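Long-range contacts in phosphoacetylglucosamine mutase (Aspergillus lentulus, PDB 5O9X), which catalyses the interconversion of the 6-phosphate and 1-phosphate of N-acetylglucosamine, a step on the route to UDP-N-acetylglucosamine: residues Y17-G22 with A102-I107; T41-V46 with I142-A147; G47-L52 with A94-L99; P125-F130 with E153-D158. The protein carries 1 engineered substitution. One frame throughout, in Å; residues are numbered along the deposited sequence.

Interaction 1 of 4, residues Y17-G22 with A102-I107; sequences YAKPEG and APLENI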
# COMPACT_ATOMS: atom_id res chain seq x y z
N TYR A 17 17.08 19.58 18.37
CA TYR A 17 15.99 19.87 17.41
C TYR A 17 15.12 21.01 17.91
O TYR A 17 15.24 21.44 19.04
CB TYR A 17 15.17 18.58 17.07
CG TYR A 17 16.07 17.36 16.85
CD1 TYR A 17 17.01 17.36 15.84
CD2 TYR A 17 16.00 16.25 17.71
CE1 TYR A 17 17.90 16.30 15.68
CE2 TYR A 17 16.84 15.17 17.54
CZ TYR A 17 17.79 15.20 16.52
OH TYR A 17 18.64 14.14 16.34
N ALA A 18 14.29 21.52 17.03
CA ALA A 18 13.35 22.59 17.34
C ALA A 18 12.04 22.23 16.64
O ALA A 18 12.08 21.90 15.45
CB ALA A 18 13.89 23.93 16.84
N LYS A 19 10.92 22.24 17.37
CA LYS A 19 9.60 22.08 16.75
C LYS A 19 9.29 23.27 15.89
O LYS A 19 9.60 24.39 16.29
CB LYS A 19 8.48 21.98 17.77
CG LYS A 19 8.47 20.69 18.53
CD LYS A 19 7.24 20.63 19.40
CE LYS A 19 6.16 19.80 18.75
NZ LYS A 19 4.85 20.44 18.99
N PRO A 20 8.68 23.04 14.71
CA PRO A 20 8.22 24.19 13.93
C PRO A 20 7.02 24.86 14.59
O PRO A 20 6.12 24.18 15.10
CB PRO A 20 7.80 23.57 12.56
CG PRO A 20 7.61 22.12 12.83
CD PRO A 20 8.49 21.76 13.99
N GLU A 21 7.02 26.18 14.57
CA GLU A 21 6.07 26.94 15.39
C GLU A 21 4.68 26.75 14.84
O GLU A 21 4.44 26.88 13.65
CB GLU A 21 6.42 28.43 15.42
CG GLU A 21 7.80 28.74 15.94
CD GLU A 21 7.76 29.79 17.04
OE1 GLU A 21 6.73 29.85 17.76
OE2 GLU A 21 8.75 30.53 17.18
N GLY A 22 3.76 26.43 15.73
CA GLY A 22 2.39 26.38 15.32
C GLY A 22 1.91 25.12 14.61
O GLY A 22 0.72 25.00 14.47
N ALA A 102 3.88 16.76 21.66
CA ALA A 102 4.46 17.19 22.94
C ALA A 102 5.48 18.31 22.71
O ALA A 102 6.35 18.18 21.80
CB ALA A 102 5.17 16.04 23.61
N PRO A 103 5.41 19.40 23.55
CA PRO A 103 6.55 20.30 23.58
C PRO A 103 7.79 19.48 23.83
O PRO A 103 7.76 18.48 24.57
CB PRO A 103 6.26 21.25 24.74
CG PRO A 103 4.80 21.11 25.01
CD PRO A 103 4.43 19.71 24.61
N LEU A 104 8.88 19.86 23.17
CA LEU A 104 10.12 19.13 23.24
C LEU A 104 10.65 19.03 24.66
O LEU A 104 11.18 17.98 25.08
CB LEU A 104 11.13 19.84 22.30
CG LEU A 104 11.97 19.07 21.32
CD1 LEU A 104 11.16 17.95 20.71
CD2 LEU A 104 12.49 20.01 20.24
N GLU A 105 10.52 20.13 25.40
CA GLU A 105 10.91 20.25 26.81
C GLU A 105 10.26 19.13 27.65
O GLU A 105 10.86 18.66 28.61
CB GLU A 105 10.43 21.61 27.39
CG GLU A 105 11.00 22.83 26.68
CD GLU A 105 10.58 22.99 25.20
OE1 GLU A 105 9.38 22.79 24.84
OE2 GLU A 105 11.49 23.30 24.38
N ASN A 106 9.06 18.71 27.23
CA ASN A 106 8.18 17.81 27.99
C ASN A 106 8.13 16.41 27.41
O ASN A 106 7.44 15.54 27.95
CB ASN A 106 6.76 18.36 28.02
CG ASN A 106 6.65 19.66 28.80
OD1 ASN A 106 7.62 20.13 29.41
ND2 ASN A 106 5.46 20.24 28.80
N ILE A 107 8.86 16.17 26.31
CA ILE A 107 8.78 14.86 25.62
C ILE A 107 9.15 13.68 26.55
O ILE A 107 8.53 12.63 26.44
CB ILE A 107 9.51 14.83 24.24
CG1 ILE A 107 8.89 13.75 23.35
CG2 ILE A 107 11.04 14.70 24.38
CD1 ILE A 107 9.25 13.84 21.88
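Leu104 and Lys19 reach toward each other from two loops at the edge of the N-terminal alpha/beta/alpha domain of this phosphohexomutase. One loop leaves helix 4-14 on its way to strand 32-35, and the other is the short turn between helix 91-101 and helix 107-118. The pairing is a worked example of how loops can still meet closely through two side chains although no hydrogen bond joins 17-22 to 102-107. Leu104 sends CD2 against the opposing backbone, where it lies 3.3 Å from Tyr17 O and 4.0 Å from both Ala18 CA and Lys19 N. The first torsion of this leucine is unusual: at -133° it lies off the staggered values, near eclipsed, which may cost some strain and coincides with CD2 reaching the backbone of Tyr17 to Lys19. Leu104 also packs on Thr41 of helix 40-56 and Ala14 of helix 4-14.

Lys19 works in the reverse direction. Its CG stands opposite the carbonyl carbon (chi1 -72°), and the chain runs straight through chi2 before bending at chi3 (99°) and again at chi4. The bends lay the aliphatic part beside the turn: CE comes to 3.5 Å from Ala102 O, and CD to 4.2 Å from Pro103 CA. The methylenes do the packing, and the ammonium has a weak hydrogen bond to Asn101 O, at the close of helix 91-101. The Tyr17 ring turns off toward Val144 and Ala147 of helix 138-151, leaving its CB to meet Leu104 CD2 at 4.4 Å.

Interaction 2 of 4, residues T41-V46 with I142-A147; sequences TVVYAV and IGVLSA. Unlike the reference sequence in segment 142-147: Ile142 (reference Val).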
# COMPACT_ATOMS: atom_id res chain seq x y z
N THR A 41 11.45 16.60 14.65
CA THR A 41 10.96 16.28 15.98
C THR A 41 9.95 15.13 15.91
O THR A 41 9.81 14.33 16.85
CB THR A 41 10.41 17.50 16.70
OG1 THR A 41 9.22 18.00 16.06
CG2 THR A 41 11.45 18.63 16.72
N VAL A 42 9.26 15.04 14.78
CA VAL A 42 8.29 13.98 14.51
C VAL A 42 8.98 12.61 14.51
O VAL A 42 8.54 11.67 15.18
CB VAL A 42 7.55 14.19 13.15
CG1 VAL A 42 6.62 13.04 12.87
CG2 VAL A 42 6.68 15.42 13.21
N VAL A 43 10.03 12.50 13.72
CA VAL A 43 10.79 11.28 13.59
C VAL A 43 11.40 10.90 14.97
O VAL A 43 11.47 9.71 15.33
CB VAL A 43 11.87 11.46 12.46
CG1 VAL A 43 12.83 10.29 12.42
CG2 VAL A 43 11.14 11.64 11.08
N TYR A 44 11.90 11.92 15.66
CA TYR A 44 12.46 11.69 17.01
C TYR A 44 11.37 11.07 17.89
O TYR A 44 11.61 10.07 18.54
CB TYR A 44 12.95 13.02 17.61
CG TYR A 44 13.70 12.81 18.89
CD1 TYR A 44 15.00 12.34 18.87
CD2 TYR A 44 13.04 12.97 20.12
CE1 TYR A 44 15.69 12.09 20.06
CE2 TYR A 44 13.72 12.74 21.32
CZ TYR A 44 15.03 12.32 21.28
OH TYR A 44 15.70 12.06 22.47
N ALA A 45 10.17 11.64 17.87
CA ALA A 45 9.00 11.10 18.59
C ALA A 45 8.68 9.64 18.21
O ALA A 45 8.41 8.75 19.07
CB ALA A 45 7.78 11.97 18.33
N VAL A 46 8.72 9.40 16.90
CA VAL A 46 8.50 8.03 16.42
C VAL A 46 9.54 7.01 16.95
O VAL A 46 9.18 5.85 17.21
CB VAL A 46 8.38 8.00 14.86
CG1 VAL A 46 8.32 6.56 14.36
CG2 VAL A 46 7.09 8.71 14.42
N ILE A 142 16.95 9.42 9.24
CA ILE A 142 17.58 8.22 9.86
C ILE A 142 18.61 8.60 11.03
O ILE A 142 18.65 7.91 12.05
CB ILE A 142 18.21 7.33 8.70
CG1 ILE A 142 17.25 6.24 8.24
CG2 ILE A 142 19.56 6.70 8.98
CD1 ILE A 142 15.84 6.35 8.65
N GLY A 143 19.40 9.65 10.84
CA GLY A 143 20.22 10.26 11.95
C GLY A 143 19.38 10.57 13.18
O GLY A 143 19.76 10.23 14.31
N VAL A 144 18.22 11.20 12.97
CA VAL A 144 17.34 11.59 14.09
C VAL A 144 16.78 10.36 14.76
O VAL A 144 16.79 10.23 16.04
CB VAL A 144 16.17 12.52 13.65
CG1 VAL A 144 15.23 12.80 14.85
CG2 VAL A 144 16.64 13.83 13.01
N LEU A 145 16.21 9.46 13.92
CA LEU A 145 15.73 8.17 14.41
C LEU A 145 16.76 7.42 15.28
O LEU A 145 16.43 6.91 16.41
CB LEU A 145 15.25 7.28 13.24
CG LEU A 145 14.58 5.97 13.59
CD1 LEU A 145 13.28 6.26 14.34
CD2 LEU A 145 14.25 5.26 12.24
N SER A 146 17.97 7.33 14.75
CA SER A 146 19.12 6.72 15.45
C SER A 146 19.40 7.38 16.80
O SER A 146 19.66 6.67 17.76
CB SER A 146 20.36 6.86 14.56
OG SER A 146 20.16 6.06 13.38
N ALA A 147 19.40 8.71 16.82
CA ALA A 147 19.50 9.50 18.05
C ALA A 147 18.44 9.16 19.10
O ALA A 147 18.83 8.96 20.26
CB ALA A 147 19.62 11.02 17.78
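Tyr44 and Val144 meet where helix 40-56 and helix 138-151 run side by side, their short segments 7.9 Å apart between axes and crossing at -39°. Tyr44 can be followed outward atom by atom. Its CB rests 3.6 Å from Val144 CG1, with the two side chains set at about a right angle. The aromatic CG lies anti to the backbone nitrogen (chi1 -172°), which carries the ring along the flank of the second helix. There CD1 passes 4.0 Å from Val144 O, and CE1 comes to 4.1 Å from Ala147 C, both approached obliquely by the ring. At the tip, OH hydrogen-bonds to Ile10 O of helix 4-14, so the one polar atom of this buried side chain finds a carbonyl in a third helix.

Val144 itself inserts CG1 close to the tyrosine backbone, 3.5 Å from Tyr44 N. One residue earlier on the same helix as the tyrosine, Val43 turns to Leu145: Val43 CG1 lies 3.9 Å from Leu145 CB, again with side chains crossed roughly perpendicularly, while Leu145 CD1 turns back to within 4.0 Å of Val43 O. Val43-Tyr44 and Val144-Leu145 carry most of the contact, and branched carbons touch backbone as readily as side chain, consistent with the close spacing of the axes.

Beneath the pair lies the central sheet, met by Val43 on Val78 and by Leu145 on Phe130. Two adjoining helices packed through apolar side chains over a common sheet face are typical of the three-layer alpha/beta/alpha sandwich found in the phosphohexomutase family.

Interaction 3 of 4, residues G47-L52 with A94-L99; sequences GLLATL and AYATKL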
# COMPACT_ATOMS: atom_id res chain seq x y z
N GLY A 47 10.80 7.44 17.10
CA GLY A 47 11.84 6.55 17.66
C GLY A 47 11.44 6.16 19.11
O GLY A 47 11.52 5.02 19.52
N LEU A 48 11.02 7.15 19.86
CA LEU A 48 10.45 6.91 21.22
C LEU A 48 9.28 5.92 21.23
O LEU A 48 9.31 4.94 22.00
CB LEU A 48 10.07 8.26 21.80
CG LEU A 48 11.17 9.05 22.53
CD1 LEU A 48 12.60 8.94 22.03
CD2 LEU A 48 10.75 10.50 22.70
N LEU A 49 8.29 6.13 20.36
CA LEU A 49 7.15 5.22 20.23
C LEU A 49 7.54 3.79 19.83
O LEU A 49 7.02 2.84 20.42
CB LEU A 49 6.14 5.78 19.26
CG LEU A 49 4.85 4.95 19.39
CD1 LEU A 49 4.08 5.26 20.67
CD2 LEU A 49 3.97 5.17 18.21
N ALA A 50 8.43 3.65 18.83
CA ALA A 50 8.89 2.34 18.39
C ALA A 50 9.52 1.59 19.57
O ALA A 50 9.34 0.38 19.67
CB ALA A 50 9.93 2.45 17.22
N THR A 51 10.27 2.29 20.40
CA THR A 51 10.92 1.64 21.60
C THR A 51 9.80 1.09 22.55
O THR A 51 9.81 -0.08 22.93
CB THR A 51 11.80 2.63 22.39
OG1 THR A 51 12.90 3.09 21.61
CG2 THR A 51 12.40 1.95 23.67
N LEU A 52 8.80 1.94 22.84
CA LEU A 52 7.69 1.53 23.69
C LEU A 52 6.91 0.38 23.11
O LEU A 52 6.46 -0.52 23.86
CB LEU A 52 6.74 2.71 23.98
CG LEU A 52 7.37 3.84 24.84
CD1 LEU A 52 6.31 4.88 25.14
CD2 LEU A 52 7.99 3.35 26.16
N ALA A 94 -2.87 7.21 18.28
CA ALA A 94 -3.01 8.27 19.31
C ALA A 94 -1.78 8.49 20.16
O ALA A 94 -1.46 9.65 20.49
CB ALA A 94 -4.23 8.05 20.24
N TYR A 95 -1.14 7.42 20.59
CA TYR A 95 0.09 7.59 21.35
C TYR A 95 1.18 8.29 20.49
O TYR A 95 1.91 9.18 20.98
CB TYR A 95 0.63 6.25 21.79
CG TYR A 95 -0.34 5.38 22.57
CD1 TYR A 95 -1.25 5.94 23.49
CD2 TYR A 95 -0.28 3.99 22.44
CE1 TYR A 95 -2.13 5.13 24.21
CE2 TYR A 95 -1.14 3.16 23.17
CZ TYR A 95 -2.05 3.74 24.06
OH TYR A 95 -2.91 2.91 24.74
N ALA A 96 1.30 7.87 19.22
CA ALA A 96 2.33 8.50 18.36
C ALA A 96 2.07 9.97 18.28
O ALA A 96 3.00 10.77 18.32
CB ALA A 96 2.30 7.88 16.99
N THR A 97 0.79 10.33 18.10
CA THR A 97 0.39 11.71 17.88
C THR A 97 0.61 12.54 19.15
O THR A 97 0.95 13.73 19.08
CB THR A 97 -1.08 11.74 17.43
OG1 THR A 97 -1.22 10.96 16.26
CG2 THR A 97 -1.63 13.13 17.20
N LYS A 98 0.50 11.89 20.32
CA LYS A 98 0.74 12.62 21.58
C LYS A 98 2.24 12.91 21.67
O LYS A 98 2.63 14.02 21.99
CB LYS A 98 0.25 11.76 22.74
CG LYS A 98 0.42 12.38 24.12
CD LYS A 98 0.40 11.29 25.20
CE LYS A 98 -1.00 10.80 25.53
NZ LYS A 98 -1.57 11.62 26.63
N LEU A 99 3.10 11.93 21.38
CA LEU A 99 4.52 12.20 21.43
C LEU A 99 4.92 13.26 20.40
O LEU A 99 5.73 14.16 20.70
CB LEU A 99 5.37 10.93 21.24
CG LEU A 99 5.47 9.96 22.40
CD1 LEU A 99 5.92 8.58 21.91
CD2 LEU A 99 6.44 10.52 23.46
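Leu49 points into helix 91-101 and meets Tyr95, Ala96 and Leu99. The short segments of the two helices run in largely opposite senses, 142° between their directions, with axes 9.7 Å apart, and Leu49 fills much of the contact between them. Its CG stands opposite the backbone nitrogen (chi1 -168°), and the fork beyond it lies against Tyr95 and Ala96.

One prong, Leu49 CD1, abuts Tyr95 CB at 3.8 Å, the two side chains lying nearly perpendicular. Only the root of the tyrosine takes part, because its ring swings away to Leu114 and Ile118 of helix 107-118 and makes an edge-to-face pair with Trp92. The other prong, CD2, presses against Ala96 CB at 3.4 Å, tighter than carbons usually come; here the small alanine brings its helix right up to the methyl. Leu99 approaches from one turn further along and crosses Leu49 at a slant. Its CD1 covers the base of the intruding side chain, 3.9 Å from Leu49 CB and 3.7 Å from Leu49 N, and also reaches 4.2 Å from Leu48 CB, bridging two consecutive residues.

Polar side chains of both segments look elsewhere: Lys98 forms a salt bridge with Glu113, and Thr51 OG1 pairs with Thr152 OG1. As an illustration of helix packing inside an alpha/beta/alpha domain, the lesson is one of shape. With no hydrogen bond or charge joining the two segments, attraction rests on dispersion and the hydrophobic effect, and specificity on how the forked leucine fits against alanine, leucine and a tyrosine CB.

Interaction 4 of 4, residues P125-F130 with E153-D158; sequences PARVVF and EAEFID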
# COMPACT_ATOMS: atom_id res chain seq x y z
N PRO A 125 13.75 -5.81 26.51
CA PRO A 125 14.54 -5.15 25.46
C PRO A 125 13.62 -4.41 24.44
O PRO A 125 12.43 -4.68 24.36
CB PRO A 125 15.31 -6.31 24.83
CG PRO A 125 14.48 -7.53 25.08
CD PRO A 125 13.88 -7.27 26.46
N ALA A 126 14.18 -3.43 23.75
CA ALA A 126 13.48 -2.85 22.59
C ALA A 126 14.36 -3.14 21.38
O ALA A 126 15.60 -2.91 21.45
CB ALA A 126 13.34 -1.35 22.79
N ARG A 127 13.72 -3.63 20.29
CA ARG A 127 14.44 -3.97 19.07
C ARG A 127 13.70 -3.29 17.86
O ARG A 127 12.51 -3.52 17.67
CB ARG A 127 14.53 -5.51 18.92
CG ARG A 127 15.41 -6.17 20.00
CD ARG A 127 15.52 -7.66 19.73
NE ARG A 127 16.23 -8.37 20.80
CZ ARG A 127 15.63 -8.96 21.84
NH1 ARG A 127 14.30 -8.99 21.97
NH2 ARG A 127 16.39 -9.57 22.75
N VAL A 128 14.40 -2.40 17.16
CA VAL A 128 13.81 -1.62 16.05
C VAL A 128 14.68 -1.80 14.79
O VAL A 128 15.87 -1.74 14.85
CB VAL A 128 13.58 -0.16 16.49
CG1 VAL A 128 13.07 0.76 15.34
CG2 VAL A 128 12.63 -0.11 17.69
N VAL A 129 14.05 -2.05 13.65
CA VAL A 129 14.79 -2.16 12.35
C VAL A 129 14.17 -1.07 11.41
O VAL A 129 12.94 -0.87 11.40
CB VAL A 129 14.73 -3.64 11.80
CG1 VAL A 129 13.30 -4.16 11.68
CG2 VAL A 129 15.39 -3.77 10.40
N PHE A 130 14.98 -0.37 10.62
CA PHE A 130 14.45 0.70 9.79
C PHE A 130 15.13 0.73 8.43
O PHE A 130 16.16 0.09 8.26
CB PHE A 130 14.54 2.02 10.56
CG PHE A 130 15.92 2.43 10.99
CD1 PHE A 130 16.85 2.97 10.04
CD2 PHE A 130 16.31 2.32 12.34
CE1 PHE A 130 18.14 3.37 10.43
CE2 PHE A 130 17.63 2.75 12.73
CZ PHE A 130 18.52 3.28 11.77
N GLU A 153 18.04 3.46 24.35
CA GLU A 153 18.84 2.21 24.48
C GLU A 153 18.20 1.01 23.73
O GLU A 153 18.36 -0.17 24.12
CB GLU A 153 19.14 1.85 25.97
CG GLU A 153 19.91 2.93 26.71
CD GLU A 153 20.01 2.69 28.23
OE1 GLU A 153 19.60 1.62 28.73
OE2 GLU A 153 20.45 3.61 28.96
N ALA A 154 17.47 1.29 22.66
CA ALA A 154 16.96 0.20 21.87
C ALA A 154 18.19 -0.42 21.14
O ALA A 154 19.16 0.30 20.84
CB ALA A 154 15.92 0.73 20.84
N GLU A 155 18.14 -1.73 20.87
CA GLU A 155 18.95 -2.39 19.85
C GLU A 155 18.33 -1.99 18.49
O GLU A 155 17.08 -2.07 18.35
CB GLU A 155 18.80 -3.89 19.98
CG GLU A 155 19.65 -4.76 19.09
CD GLU A 155 19.45 -6.24 19.41
OE1 GLU A 155 18.87 -6.60 20.47
OE2 GLU A 155 19.90 -7.07 18.58
N PHE A 156 19.15 -1.64 17.50
CA PHE A 156 18.58 -1.20 16.17
C PHE A 156 19.47 -1.56 15.01
O PHE A 156 20.68 -1.71 15.19
CB PHE A 156 18.16 0.30 16.12
CG PHE A 156 19.26 1.28 16.36
CD1 PHE A 156 20.01 1.83 15.29
CD2 PHE A 156 19.52 1.71 17.67
CE1 PHE A 156 20.99 2.79 15.53
CE2 PHE A 156 20.50 2.69 17.91
CZ PHE A 156 21.25 3.20 16.83
N ILE A 157 18.85 -1.77 13.84
CA ILE A 157 19.57 -2.15 12.61
C ILE A 157 19.09 -1.20 11.52
O ILE A 157 17.88 -1.00 11.38
CB ILE A 157 19.26 -3.58 12.19
CG1 ILE A 157 19.85 -4.58 13.24
CG2 ILE A 157 19.79 -3.88 10.79
CD1 ILE A 157 19.27 -5.95 13.06
N ASP A 158 20.05 -0.60 10.82
CA ASP A 158 19.79 0.28 9.65
C ASP A 158 19.87 -0.62 8.43
O ASP A 158 20.96 -1.05 8.07
CB ASP A 158 20.87 1.38 9.62
CG ASP A 158 20.71 2.33 8.41
OD1 ASP A 158 19.87 2.07 7.54
OD2 ASP A 158 21.45 3.29 8.32
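The Phe130 ring has one face turned to the neighbouring strand, with Ile157 O above its rim and Asp158 CA 4.0 Å from its centroid in a CH-pi contact; at its edge stands Phe156 CD1, 3.6 Å from Phe130 CE2. The ring sits on a parallel strand pair, 127-132 and 155-161, joined through helix 138-151 as a beta-alpha-beta crossover. Phe130 takes the crowded position between backbone nitrogen and carbonyl carbon (chi1 59°), which tips the ring across toward Asp158. The Asp158 carboxylate, salt-bridged to Lys160, is inclined 34° to it.

Four backbone hydrogen bonds step along the pair in the alternating parallel pattern: Glu155 N to Ala126 O, Val128 N to Glu155 O, Ile157 N to Val128 O and, at 3.1 Å, Phe130 N to Ile157 O. Both phenylalanines lie on the face covered by helix 138-151, while Val129 and Ile157 pack on the other, toward helix 164-176.

At the opposite end the Arg127 guanidinium has Pro125 CB over one face and is turned 74° from the Glu155 carboxylate. NH1 hydrogen-bonds to Gly59 O, and the salt bridge is made by a weak, bent bond from Arg127 NE to Glu155 OE1 at 3.2 Å.

All four contacts belong to the N-terminal domain, and their chemistry follows the elements joined. Interactions 2 and 3 are buried and share helix 40-56, which packs on helix 138-151 and on helix 91-101 from different sides of its surface; across both, packing is apolar without hydrogen bonds. Interaction 1 lies at the surface, where lysine methylenes and a leucine methyl lie against backbone, but its Tyr17 runs inward to touch Tyr44 and Ala147 of interaction 2. Interaction 4 is the partly buried sheet layer, and it alone is knit by backbone hydrogen bonds and a salt bridge. It touches the helices directly: Phe130 meets Leu145 of interaction 2, and Ala126 meets Thr51 of interaction 3.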